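Local coordinates for Mll7089 protein (Mesorhizobium loti, PDB 2OZ8) that is of unknown function but belongs to the mandelate racemase/muconate lactonizing enzyme family and probably binds magnesium, perhaps acting as a hydro-lyase, at residues A[14-19]-A[364-369]. Residues are numbered along the deposited sequence; the frame is centred on the assembly and turned at random.
Sequences QFARDR and LARSEL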
loop_
_atom_site.group_PDB
_atom_site.type_symbol
_atom_site.label_atom_id
_atom_site.label_comp_id
_atom_site.label_asym_id
_atom_site.label_seq_id
_atom_site.Cartn_x
_atom_site.Cartn_y
_atom_site.Cartn_z
ATOM N N GLN A 14 7.910 21.538 46.461
ATOM C CA GLN A 14 6.986 22.384 45.716
ATOM C C GLN A 14 7.557 23.797 45.904
ATOM O O GLN A 14 7.466 24.353 46.990
ATOM C CB GLN A 14 5.555 22.280 46.240
ATOM C CG GLN A 14 4.538 23.194 45.485
ATOM C CD GLN A 14 3.114 23.216 46.102
ATOM O OE1 GLN A 14 2.790 22.481 47.034
ATOM N NE2 GLN A 14 2.285 24.071 45.582
ATOM N N PHE A 15 8.174 24.341 44.858
ATOM C CA PHE A 15 8.866 25.625 44.948
ATOM C C PHE A 15 8.736 26.500 43.707
ATOM O O PHE A 15 8.480 26.002 42.625
ATOM C CB PHE A 15 10.329 25.416 45.294
ATOM C CG PHE A 15 11.091 24.496 44.340
ATOM C CD1 PHE A 15 11.903 25.035 43.316
ATOM C CD2 PHE A 15 11.074 23.097 44.509
ATOM C CE1 PHE A 15 12.720 24.201 42.488
ATOM C CE2 PHE A 15 11.839 22.238 43.672
ATOM C CZ PHE A 15 12.672 22.808 42.653
ATOM N N ALA A 16 8.923 27.809 43.892
ATOM C CA ALA A 16 8.921 28.800 42.806
ATOM C C ALA A 16 10.153 28.647 41.942
ATOM O O ALA A 16 11.241 28.271 42.437
ATOM C CB ALA A 16 8.848 30.242 43.362
ATOM N N ARG A 17 9.967 28.927 40.649
ATOM C CA ARG A 17 11.069 28.986 39.687
ATOM C C ARG A 17 11.696 30.370 39.705
ATOM O O ARG A 17 11.081 31.319 40.165
ATOM C CB ARG A 17 10.567 28.667 38.274
ATOM C CG ARG A 17 10.269 27.193 38.069
ATOM C CD ARG A 17 9.670 26.944 36.680
ATOM N NE ARG A 17 9.224 25.563 36.529
ATOM C CZ ARG A 17 9.977 24.585 36.041
ATOM N NH1 ARG A 17 11.235 24.813 35.659
ATOM N NH2 ARG A 17 9.475 23.368 35.939
ATOM N N ASP A 18 12.913 30.464 39.180
ATOM C CA ASP A 18 13.586 31.743 38.984
ATOM C C ASP A 18 13.131 32.562 37.755
ATOM O O ASP A 18 13.415 33.750 37.680
ATOM C CB ASP A 18 15.111 31.557 38.995
ATOM C CG ASP A 18 15.636 30.734 37.816
ATOM O OD1 ASP A 18 14.952 29.775 37.308
ATOM O OD2 ASP A 18 16.783 31.072 37.399
ATOM N N ARG A 19 12.414 31.937 36.824
ATOM C CA ARG A 19 11.872 32.596 35.637
ATOM C C ARG A 19 10.630 31.819 35.231
ATOM O O ARG A 19 10.471 30.660 35.630
ATOM C CB ARG A 19 12.891 32.539 34.487
ATOM C CG ARG A 19 13.023 31.171 33.827
ATOM C CD ARG A 19 14.131 31.075 32.776
ATOM N NE ARG A 19 15.025 29.962 33.109
ATOM C CZ ARG A 19 15.277 28.877 32.397
ATOM N NH1 ARG A 19 14.803 28.644 31.193
ATOM N NH2 ARG A 19 16.110 28.026 32.911
ATOM N N LEU A 364 0.694 23.196 48.857
ATOM C CA LEU A 364 0.466 24.618 49.087
ATOM C C LEU A 364 -0.203 25.330 47.926
ATOM O O LEU A 364 -0.121 24.907 46.797
ATOM C CB LEU A 364 1.787 25.317 49.429
ATOM C CG LEU A 364 2.566 24.832 50.688
ATOM C CD1 LEU A 364 3.967 25.497 50.911
ATOM C CD2 LEU A 364 1.709 24.910 51.978
ATOM N N ALA A 365 -0.845 26.453 48.203
ATOM C CA ALA A 365 -1.247 27.362 47.172
ATOM C C ALA A 365 0.032 27.968 46.598
ATOM O O ALA A 365 1.061 27.988 47.256
ATOM C CB ALA A 365 -2.162 28.414 47.765
ATOM N N ARG A 366 -0.019 28.419 45.358
ATOM C CA ARG A 366 1.131 29.055 44.693
ATOM C C ARG A 366 1.700 30.306 45.393
ATOM O O ARG A 366 2.921 30.498 45.387
ATOM C CB ARG A 366 0.761 29.415 43.237
ATOM C CG ARG A 366 1.879 30.084 42.448
ATOM C CD ARG A 366 3.056 29.151 42.419
ATOM N NE ARG A 366 4.171 29.803 41.773
ATOM C CZ ARG A 366 4.987 30.690 42.338
ATOM N NH1 ARG A 366 4.858 31.050 43.597
ATOM N NH2 ARG A 366 5.972 31.203 41.618
ATOM N N SER A 367 0.816 31.147 45.957
ATOM C CA SER A 367 1.186 32.377 46.721
ATOM C C SER A 367 1.948 32.089 48.016
ATOM O O SER A 367 2.602 32.984 48.593
ATOM C CB SER A 367 -0.060 33.167 47.094
ATOM O OG SER A 367 -0.962 32.308 47.790
ATOM N N GLU A 368 1.854 30.837 48.456
ATOM C CA GLU A 368 2.513 30.360 49.673
ATOM C C GLU A 368 3.917 29.788 49.442
ATOM O O GLU A 368 4.527 29.216 50.345
ATOM C CB GLU A 368 1.609 29.319 50.365
ATOM C CG GLU A 368 0.240 29.887 50.700
ATOM C CD GLU A 368 -0.776 28.842 51.113
ATOM O OE1 GLU A 368 -0.494 27.614 51.023
ATOM O OE2 GLU A 368 -1.906 29.258 51.514
ATOM N N LEU A 369 4.459 29.942 48.245
ATOM C CA LEU A 369 5.720 29.235 47.971
ATOM C C LEU A 369 7.009 29.924 48.411
ATOM O O LEU A 369 8.068 29.291 48.486
ATOM C CB LEU A 369 5.793 28.834 46.505
ATOM C CG LEU A 369 5.497 27.361 46.159
ATOM C CD1 LEU A 369 4.326 26.727 46.981
ATOM C CD2 LEU A 369 5.367 27.133 44.618
HETATM O O HOH W 1 9.971 28.684 46.699
#
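Two N-H groups grip the side-chain oxygen OE1 of Q14: the backbone N of L364, 2.9 Å away and nearly straight (175°), and NH2 of R12. The other arm of the same amide returns the bond, Q14 NE2 donating a hydrogen bond to L364 O at 2.8 Å from above the carbonyl plane. Glutamine suits this place because its amide donates and accepts at once, answering both backbone polar groups of L364, and these bonds hold the rotation of the amide. With CG anti to the backbone N (chi1 179°) and the chain extended beyond it, the amide reaches the loop. L369 crosses this chain at about a right angle; its two methyls divide between the amide and the strand backbone, CD1 3.6 Å from Q14 NE2 and CD2 3.5 Å from F15 C. The short side chain of A16 lets the flat R366 guanidinium come close, one face over A16 CA, NH2 3.5 Å from A16 CB, while NE forms a salt bridge with D29 of strand 27-40. A water bridges A16 N and L369 O. The C-terminal tail thus joins strand 5-17, completing the N-terminal antiparallel capping domain, as in the enolase superfamily.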